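Local coordinates for histone-lysine N-methyltransferase family member SUVH9 (PDB 4NJ5), which acts in gene silencing, lacks methyltransferase activity and may instead bind methylated DNA and recruit RNA polymerase V to chromatin, at residues Ser188-Tyr193 against Ser230-Ala235; Pro76-Gly81 against Met93-His98; Gly143-Leu148 against Glu153-Glu158. One frame throughout, in Å; residues are numbered along the deposited sequence.

Contact 1: residues Ser188-Tyr193 against Ser230-Ala235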
loop_
_atom_site.group_PDB
_atom_site.type_symbol
_atom_site.label_atom_id
_atom_site.label_comp_id
_atom_site.label_asym_id
_atom_site.label_seq_id
_atom_site.Cartn_x
_atom_site.Cartn_y
_atom_site.Cartn_z
ATOM N N SER A 188 4.573 -4.577 11.922
ATOM C CA SER A 188 3.699 -5.340 12.808
ATOM C C SER A 188 2.344 -4.671 13.058
ATOM O O SER A 188 1.454 -5.275 13.656
ATOM C CB SER A 188 4.404 -5.618 14.138
ATOM O OG SER A 188 4.874 -4.416 14.731
ATOM N N ARG A 189 2.179 -3.431 12.602
ATOM C CA ARG A 189 0.922 -2.719 12.828
ATOM C C ARG A 189 0.535 -1.787 11.682
ATOM O O ARG A 189 1.350 -1.468 10.819
ATOM C CB ARG A 189 0.970 -1.933 14.146
ATOM C CG ARG A 189 1.440 -0.485 14.011
ATOM C CD ARG A 189 2.876 -0.380 13.516
ATOM N NE ARG A 189 3.846 -0.787 14.526
ATOM C CZ ARG A 189 5.162 -0.764 14.345
ATOM N NH1 ARG A 189 5.668 -0.357 13.187
ATOM N NH2 ARG A 189 5.974 -1.147 15.323
ATOM N N VAL A 190 -0.717 -1.346 11.696
ATOM C CA VAL A 190 -1.225 -0.398 10.716
ATOM C C VAL A 190 -1.786 0.840 11.422
ATOM O O VAL A 190 -2.562 0.720 12.374
ATOM C CB VAL A 190 -2.327 -1.044 9.838
ATOM C CG1 VAL A 190 -3.089 0.013 9.057
ATOM C CG2 VAL A 190 -1.724 -2.081 8.901
ATOM N N TYR A 191 -1.375 2.022 10.967
ATOM C CA TYR A 191 -1.956 3.275 11.451
ATOM C C TYR A 191 -2.877 3.859 10.395
ATOM O O TYR A 191 -2.477 4.050 9.246
ATOM C CB TYR A 191 -0.872 4.290 11.836
ATOM C CG TYR A 191 0.001 3.808 12.964
ATOM C CD1 TYR A 191 -0.512 3.658 14.243
ATOM C CD2 TYR A 191 1.330 3.477 12.746
ATOM C CE1 TYR A 191 0.274 3.197 15.276
ATOM C CE2 TYR A 191 2.126 3.019 13.772
ATOM C CZ TYR A 191 1.593 2.876 15.036
ATOM O OH TYR A 191 2.383 2.417 16.064
ATOM N N VAL A 192 -4.117 4.132 10.784
ATOM C CA VAL A 192 -5.090 4.668 9.845
ATOM C C VAL A 192 -5.664 5.993 10.340
ATOM O O VAL A 192 -5.988 6.148 11.515
ATOM C CB VAL A 192 -6.214 3.647 9.539
ATOM C CG1 VAL A 192 -6.980 3.281 10.802
ATOM C CG2 VAL A 192 -7.149 4.190 8.466
ATOM N N TYR A 193 -5.759 6.959 9.436
ATOM C CA TYR A 193 -6.303 8.264 9.774
ATOM C C TYR A 193 -7.828 8.217 9.733
ATOM O O TYR A 193 -8.413 7.863 8.714
ATOM C CB TYR A 193 -5.750 9.311 8.810
ATOM C CG TYR A 193 -6.349 10.685 8.965
ATOM C CD1 TYR A 193 -6.294 11.357 10.179
ATOM C CD2 TYR A 193 -6.951 11.325 7.886
ATOM C CE1 TYR A 193 -6.836 12.622 10.320
ATOM C CE2 TYR A 193 -7.494 12.588 8.018
ATOM C CZ TYR A 193 -7.432 13.232 9.235
ATOM O OH TYR A 193 -7.974 14.486 9.369
ATOM N N SER A 230 -12.950 1.477 10.307
ATOM C CA SER A 230 -14.169 0.734 10.002
ATOM C C SER A 230 -13.995 -0.115 8.745
ATOM O O SER A 230 -14.406 -1.279 8.704
ATOM C CB SER A 230 -15.345 1.695 9.827
ATOM O OG SER A 230 -15.518 2.494 10.984
ATOM N N VAL A 231 -13.382 0.477 7.724
ATOM C CA VAL A 231 -13.095 -0.229 6.481
ATOM C C VAL A 231 -12.158 -1.412 6.742
ATOM O O VAL A 231 -12.346 -2.503 6.196
ATOM C CB VAL A 231 -12.492 0.729 5.422
ATOM C CG1 VAL A 231 -12.153 -0.019 4.145
ATOM C CG2 VAL A 231 -13.463 1.874 5.126
ATOM N N LEU A 232 -11.164 -1.193 7.598
ATOM C CA LEU A 232 -10.218 -2.239 7.975
ATOM C C LEU A 232 -10.923 -3.423 8.628
ATOM O O LEU A 232 -10.754 -4.579 8.208
ATOM C CB LEU A 232 -9.157 -1.679 8.930
ATOM C CG LEU A 232 -7.761 -1.349 8.389
ATOM C CD1 LEU A 232 -7.749 -1.300 6.879
ATOM C CD2 LEU A 232 -7.265 -0.030 8.960
ATOM N N LYS A 233 -11.712 -3.129 9.661
ATOM C CA LYS A 233 -12.421 -4.177 10.388
ATOM C C LYS A 233 -13.375 -4.926 9.460
ATOM O O LYS A 233 -13.490 -6.151 9.520
ATOM C CB LYS A 233 -13.156 -3.596 11.600
ATOM C CG LYS A 233 -12.216 -3.056 12.676
ATOM C CD LYS A 233 -12.913 -2.875 14.022
ATOM C CE LYS A 233 -13.261 -1.416 14.290
ATOM N NZ LYS A 233 -13.757 -1.205 15.684
ATOM N N PHE A 234 -14.032 -4.175 8.582
ATOM C CA PHE A 234 -14.932 -4.740 7.585
ATOM C C PHE A 234 -14.220 -5.733 6.657
ATOM O O PHE A 234 -14.708 -6.850 6.433
ATOM C CB PHE A 234 -15.570 -3.611 6.774
ATOM C CG PHE A 234 -16.617 -4.074 5.811
ATOM C CD1 PHE A 234 -17.897 -4.369 6.250
ATOM C CD2 PHE A 234 -16.326 -4.209 4.465
ATOM C CE1 PHE A 234 -18.868 -4.796 5.361
ATOM C CE2 PHE A 234 -17.291 -4.635 3.573
ATOM C CZ PHE A 234 -18.564 -4.930 4.021
ATOM N N ALA A 235 -13.069 -5.327 6.123
ATOM C CA ALA A 235 -12.275 -6.191 5.244
ATOM C C ALA A 235 -11.852 -7.476 5.952
ATOM O O ALA A 235 -12.018 -8.594 5.425
ATOM C CB ALA A 235 -11.049 -5.443 4.741
#
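Leu232 and the pair Val190 and Val192 meet tip to tip across a purely apolar contact. The leucine starts at a CB directed at the strand, and CB and CG carry the chain forward without close contact, Leu232 CG still 4.9 Å from Val190 CG1. The isopropyl end is turned unusually, with CD1 almost eclipsing CA (chi2 15°), and this leaves CD2 as the branch that does the touching. CD2 meets Val192 CG1 at 3.8 Å and lies almost as near to Val192 CB, while Val190 CG1 lies 4.2 Å from Leu232 CD2, in a direction roughly perpendicular to that of Val192 CG1. The joint fastens helix 228-240 to the first residues of strand 190-206 in the mixed sheet of the SRA domain. Alternation along the strand puts both valines on the face toward the helix, and Tyr191 on the reverse, against Phe84. Val190 holds CG1 anti to its own nitrogen (chi1 166°), which extends that methyl to the leucine. Strand 174-180 packs beside Val192 through Arg178 and Leu180, and the carbonyl oxygen of Leu232 takes a hydrogen bond from Tyr182 OH.

Contact 2: residues Pro76-Gly81 against Met93-His98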
loop_
_atom_site.group_PDB
_atom_site.type_symbol
_atom_site.label_atom_id
_atom_site.label_comp_id
_atom_site.label_asym_id
_atom_site.label_seq_id
_atom_site.Cartn_x
_atom_site.Cartn_y
_atom_site.Cartn_z
ATOM N N PRO A 76 -3.696 18.946 4.387
ATOM C CA PRO A 76 -4.007 18.957 2.954
ATOM C C PRO A 76 -3.288 17.836 2.219
ATOM O O PRO A 76 -2.076 17.679 2.376
ATOM C CB PRO A 76 -3.483 20.322 2.494
ATOM C CG PRO A 76 -3.510 21.166 3.726
ATOM C CD PRO A 76 -3.142 20.233 4.839
ATOM N N GLY A 77 -4.038 17.056 1.447
ATOM C CA GLY A 77 -3.469 15.952 0.695
ATOM C C GLY A 77 -3.547 14.622 1.421
ATOM O O GLY A 77 -3.399 13.568 0.810
ATOM N N VAL A 78 -3.766 14.665 2.731
ATOM C CA VAL A 78 -3.915 13.445 3.514
ATOM C C VAL A 78 -5.388 13.216 3.806
ATOM O O VAL A 78 -6.030 14.021 4.478
ATOM C CB VAL A 78 -3.131 13.504 4.835
ATOM C CG1 VAL A 78 -3.263 12.182 5.589
ATOM C CG2 VAL A 78 -1.670 13.823 4.566
ATOM N N GLN A 79 -5.922 12.116 3.294
ATOM C CA GLN A 79 -7.354 11.881 3.352
ATOM C C GLN A 79 -7.704 10.818 4.374
ATOM O O GLN A 79 -6.873 9.979 4.727
ATOM C CB GLN A 79 -7.868 11.458 1.979
ATOM C CG GLN A 79 -7.138 12.113 0.827
ATOM C CD GLN A 79 -7.929 12.058 -0.463
ATOM O OE1 GLN A 79 -8.026 11.012 -1.104
ATOM N NE2 GLN A 79 -8.506 13.191 -0.846
ATOM N N VAL A 80 -8.945 10.858 4.841
ATOM C CA VAL A 80 -9.457 9.834 5.731
ATOM C C VAL A 80 -9.328 8.466 5.074
ATOM O O VAL A 80 -9.722 8.280 3.922
ATOM C CB VAL A 80 -10.931 10.086 6.079
ATOM C CG1 VAL A 80 -11.467 8.966 6.954
ATOM C CG2 VAL A 80 -11.082 11.431 6.771
ATOM N N GLY A 81 -8.755 7.517 5.805
ATOM C CA GLY A 81 -8.638 6.160 5.314
ATOM C C GLY A 81 -7.239 5.825 4.844
ATOM O O GLY A 81 -6.927 4.660 4.597
ATOM N N MET A 93 4.242 12.862 7.380
ATOM C CA MET A 93 3.025 13.391 6.772
ATOM C C MET A 93 2.335 14.467 7.608
ATOM O O MET A 93 1.211 14.863 7.303
ATOM C CB MET A 93 2.041 12.264 6.454
ATOM C CG MET A 93 1.958 11.936 4.974
ATOM S SD MET A 93 3.593 11.719 4.249
ATOM C CE MET A 93 4.108 10.197 5.043
ATOM N N GLY A 94 3.004 14.934 8.659
ATOM C CA GLY A 94 2.484 16.022 9.472
ATOM C C GLY A 94 1.219 15.714 10.254
ATOM O O GLY A 94 0.544 16.627 10.735
ATOM N N LEU A 95 0.892 14.433 10.390
ATOM C CA LEU A 95 -0.306 14.026 11.121
ATOM C C LEU A 95 -0.091 14.049 12.630
ATOM O O LEU A 95 -0.966 14.459 13.386
ATOM C CB LEU A 95 -0.748 12.626 10.691
ATOM C CG LEU A 95 -1.505 12.516 9.370
ATOM C CD1 LEU A 95 -1.498 11.077 8.876
ATOM C CD2 LEU A 95 -2.932 13.031 9.522
ATOM N N HIS A 96 1.081 13.600 13.059
ATOM C CA HIS A 96 1.370 13.464 14.477
ATOM C C HIS A 96 2.874 13.544 14.669
ATOM O O HIS A 96 3.619 12.756 14.086
ATOM C CB HIS A 96 0.840 12.126 14.991
ATOM C CG HIS A 96 0.741 12.040 16.478
ATOM N ND1 HIS A 96 1.829 11.769 17.286
ATOM C CD2 HIS A 96 -0.315 12.174 17.315
ATOM C CE1 HIS A 96 1.447 11.747 18.545
ATOM N NE2 HIS A 96 0.146 11.990 18.593
ATOM N N GLY A 97 3.317 14.495 15.487
ATOM C CA GLY A 97 4.733 14.782 15.627
ATOM C C GLY A 97 5.456 14.099 16.773
ATOM O O GLY A 97 6.666 14.265 16.913
ATOM N N HIS A 98 4.737 13.344 17.598
ATOM C CA HIS A 98 5.380 12.624 18.704
ATOM C C HIS A 98 5.173 11.106 18.634
ATOM O O HIS A 98 4.176 10.583 19.131
ATOM C CB HIS A 98 4.936 13.179 20.061
ATOM C CG HIS A 98 5.574 14.486 20.416
ATOM N ND1 HIS A 98 5.078 15.699 19.989
ATOM C CD2 HIS A 98 6.673 14.771 21.157
ATOM C CE1 HIS A 98 5.842 16.673 20.451
ATOM N NE2 HIS A 98 6.817 16.137 21.161
#
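A Schellman motif closes helix 87-92 in the SRA domain, with Gly94 at positive phi as its C-prime residue, and the two side chains flanking that glycine, Met93 and Leu95, both rest on Val78. Reversal of the chain at the helix end brings them to one valine that lies in the loop leading to strand 83-84. The two methyls of Val78 divide the work. CG1, set opposite the backbone nitrogen (chi1 -177°), meets the isopropyl end of Leu95 tip to tip: it is 3.9 Å from Leu95 CD1 and 4.0 Å from Leu95 CD2, so it faces the fork of the leucine and not a single methyl. CG2 turns to Met93, whose side chain crosses that of the valine at about a right angle and touches it with CG, 4.1 Å from Val78 CG2. Beyond CG the methionine bends at both following torsions (chi2 49°, chi3 69°), leading SD and CE away from Val78; the side chain also packs on Thr19 of helix 8-35. The same helix covers Val78 with Val16, while Phe84 and Tyr193 pack against Leu95. Trimming the valine to an alanine here would probably open a gap between the loop and the helix end, leaving the Leu95 fork and Met93 CG without their shared partner. Around this apolar core the backbone is tied by polar groups: Arg13 bonds to the carbonyl of Gly77, and Leu95 O is gripped by both Ser120 OG and Arg175 NE. Val78 CG2 also lies 4.1 Å from the carbonyl oxygen of Met93, a van der Waals approach.

Contact 3: residues Gly143-Leu148 against Glu153-Glu158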
loop_
_atom_site.group_PDB
_atom_site.type_symbol
_atom_site.label_atom_id
_atom_site.label_comp_id
_atom_site.label_asym_id
_atom_site.label_seq_id
_atom_site.Cartn_x
_atom_site.Cartn_y
_atom_site.Cartn_z
ATOM N N GLY A 143 1.362 10.531 30.603
ATOM C CA GLY A 143 2.309 10.954 31.617
ATOM C C GLY A 143 2.285 10.107 32.873
ATOM O O GLY A 143 1.271 9.482 33.199
ATOM N N GLY A 144 3.414 10.088 33.578
ATOM C CA GLY A 144 3.524 9.392 34.846
ATOM C C GLY A 144 3.437 7.878 34.759
ATOM O O GLY A 144 2.989 7.220 35.699
ATOM N N GLN A 145 3.874 7.319 33.637
ATOM C CA GLN A 145 3.829 5.874 33.447
ATOM C C GLN A 145 5.231 5.276 33.444
ATOM O O GLN A 145 6.220 6.006 33.395
ATOM C CB GLN A 145 3.094 5.540 32.151
ATOM C CG GLN A 145 1.686 6.106 32.112
ATOM C CD GLN A 145 0.965 5.820 30.810
ATOM O OE1 GLN A 145 1.587 5.542 29.786
ATOM N NE2 GLN A 145 -0.361 5.887 30.848
ATOM N N ASP A 146 5.318 3.951 33.514
ATOM C CA ASP A 146 6.614 3.289 33.404
ATOM C C ASP A 146 6.963 3.004 31.951
ATOM O O ASP A 146 6.305 3.502 31.034
ATOM C CB ASP A 146 6.684 2.007 34.247
ATOM C CG ASP A 146 5.637 0.972 33.859
ATOM O OD1 ASP A 146 5.105 1.013 32.729
ATOM O OD2 ASP A 146 5.352 0.097 34.701
ATOM N N ARG A 147 7.986 2.182 31.754
ATOM C CA ARG A 147 8.487 1.867 30.422
ATOM C C ARG A 147 7.513 1.030 29.595
ATOM O O ARG A 147 7.598 1.009 28.369
ATOM C CB ARG A 147 9.836 1.160 30.529
ATOM C CG ARG A 147 10.825 1.891 31.419
ATOM C CD ARG A 147 12.121 1.121 31.544
ATOM N NE ARG A 147 12.696 0.827 30.236
ATOM C CZ ARG A 147 13.828 0.158 30.052
ATOM N NH1 ARG A 147 14.275 -0.063 28.825
ATOM N NH2 ARG A 147 14.512 -0.288 31.096
ATOM N N LEU A 148 6.590 0.342 30.260
ATOM C CA LEU A 148 5.575 -0.432 29.550
ATOM C C LEU A 148 4.216 0.268 29.547
ATOM O O LEU A 148 3.191 -0.345 29.251
ATOM C CB LEU A 148 5.454 -1.851 30.114
ATOM C CG LEU A 148 6.398 -2.904 29.520
ATOM C CD1 LEU A 148 6.528 -2.709 28.017
ATOM C CD2 LEU A 148 7.766 -2.865 30.176
ATOM N N GLU A 153 2.217 6.797 38.750
ATOM C CA GLU A 153 1.983 7.943 39.620
ATOM C C GLU A 153 0.785 8.740 39.112
ATOM O O GLU A 153 0.307 8.505 38.003
ATOM C CB GLU A 153 3.227 8.835 39.705
ATOM C CG GLU A 153 3.667 9.425 38.378
ATOM C CD GLU A 153 4.965 10.207 38.482
ATOM O OE1 GLU A 153 5.007 11.200 39.239
ATOM O OE2 GLU A 153 5.944 9.826 37.807
ATOM N N HIS A 154 0.298 9.670 39.929
ATOM C CA HIS A 154 -0.840 10.502 39.554
ATOM C C HIS A 154 -0.525 11.337 38.319
ATOM O O HIS A 154 0.561 11.906 38.204
ATOM C CB HIS A 154 -1.235 11.434 40.702
ATOM C CG HIS A 154 -1.495 10.731 41.995
ATOM N ND1 HIS A 154 -2.357 9.653 42.101
ATOM C CD2 HIS A 154 -1.022 10.945 43.244
ATOM C CE1 HIS A 154 -2.393 9.242 43.349
ATOM N NE2 HIS A 154 -1.591 10.011 44.069
ATOM N N GLN A 155 -1.474 11.409 37.395
ATOM C CA GLN A 155 -1.300 12.262 36.232
ATOM C C GLN A 155 -1.392 13.722 36.660
ATOM O O GLN A 155 -1.961 14.041 37.706
ATOM C CB GLN A 155 -2.337 11.940 35.155
ATOM C CG GLN A 155 -2.087 10.606 34.466
ATOM C CD GLN A 155 -2.925 10.409 33.216
ATOM O OE1 GLN A 155 -3.767 11.241 32.878
ATOM N NE2 GLN A 155 -2.694 9.299 32.522
ATOM N N ARG A 156 -0.805 14.608 35.869
ATOM C CA ARG A 156 -0.906 16.034 36.146
ATOM C C ARG A 156 -1.477 16.771 34.954
ATOM O O ARG A 156 -1.241 16.384 33.808
ATOM C CB ARG A 156 0.451 16.602 36.577
ATOM C CG ARG A 156 0.865 16.127 37.957
ATOM C CD ARG A 156 2.297 16.464 38.306
ATOM N NE ARG A 156 2.660 15.959 39.630
ATOM C CZ ARG A 156 2.548 16.652 40.761
ATOM N NH1 ARG A 156 2.092 17.896 40.744
ATOM N NH2 ARG A 156 2.897 16.098 41.913
ATOM N N LEU A 157 -2.245 17.818 35.231
ATOM C CA LEU A 157 -2.864 18.598 34.171
ATOM C C LEU A 157 -1.837 19.550 33.567
ATOM O O LEU A 157 -1.909 20.766 33.744
ATOM C CB LEU A 157 -4.072 19.362 34.704
ATOM C CG LEU A 157 -5.028 19.937 33.660
ATOM C CD1 LEU A 157 -5.544 18.833 32.749
ATOM C CD2 LEU A 157 -6.181 20.674 34.332
ATOM N N GLU A 158 -0.863 18.973 32.871
ATOM C CA GLU A 158 0.207 19.732 32.241
ATOM C C GLU A 158 0.505 19.102 30.890
ATOM O O GLU A 158 0.060 17.988 30.612
ATOM C CB GLU A 158 1.475 19.697 33.102
ATOM C CG GLU A 158 1.272 20.045 34.570
ATOM C CD GLU A 158 2.540 19.877 35.387
ATOM O OE1 GLU A 158 3.193 18.816 35.266
ATOM O OE2 GLU A 158 2.886 20.810 36.142
#
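Glu153 carries CG between its backbone nitrogen and carbonyl carbon (chi1 61°), and this turn lays the side chain over Gly144, while the CG of Gln155, anti to its carbonyl carbon (chi1 -71°), swings to the carbonyl of Gly143. Each chain is extended beyond CG. Glu153 CG sits 3.5 Å from Gly144 CA and equally near Gly144 O, with the carboxylate continuing past the glycine so that OE2 comes to 3.8 Å from Gly144 CA. Gly144 has positive phi, and a side chain on it would run straight into Glu153 CG, so the close fit depends on bare backbone there. The one hydrogen bond between the segments runs from Glu153 N to Gly144 O at 3.2 Å; it lies in the carbonyl plane but is bent, at 137° at the hydrogen. Gln155 CG packs on Gly143 O at 3.8 Å; beyond it the amide bonds to other partners, NE2 donating to Gly141 O and OE1 accepting from Phe214 N. Gln151, in the short link between the segments, bonds through NE2 to the carbonyls of Gly143 and Glu153, and through OE1 to Gln145 NE2. Farther along 143-148 an Asx turn is formed, Asp146 OD1 being met by Leu148 N at 3.0 Å from well above the carboxylate plane, while OD2 forms a salt bridge with Arg150. The whole is a surface loop of the SRA domain, running from strand 136-140 to helix 159-169. Its later half is stitched by Gln155 to the backbone of Gly212 and lies along strand 212-220, where Leu157 packs on Phe214 and Tyr216, and Arg156 O reaches Asn161 at the start of the helix.

Contacts 1 and 2 adjoin, with centres about 15 Å apart, and Tyr193 joins them. Its carbonyl oxygen makes a probable hydrogen bond to Gly81 N at 2.9 Å, and its ring packs on the 76-81 loop and, through CD1, on Leu95 CD2 at 3.8 Å. Contact 3 stands apart: its centre is about 27 Å from that of contact 2 and about 28 Å from that of contact 1, with nearest atoms about 11 and 13 Å away. Contacts 2 and 3 belong to loops of the SRA domain, and contact 1 packs helix 228-240 on a strand of its sheet. All three are distant from the triangular three-zinc cluster of the pre-SET domain.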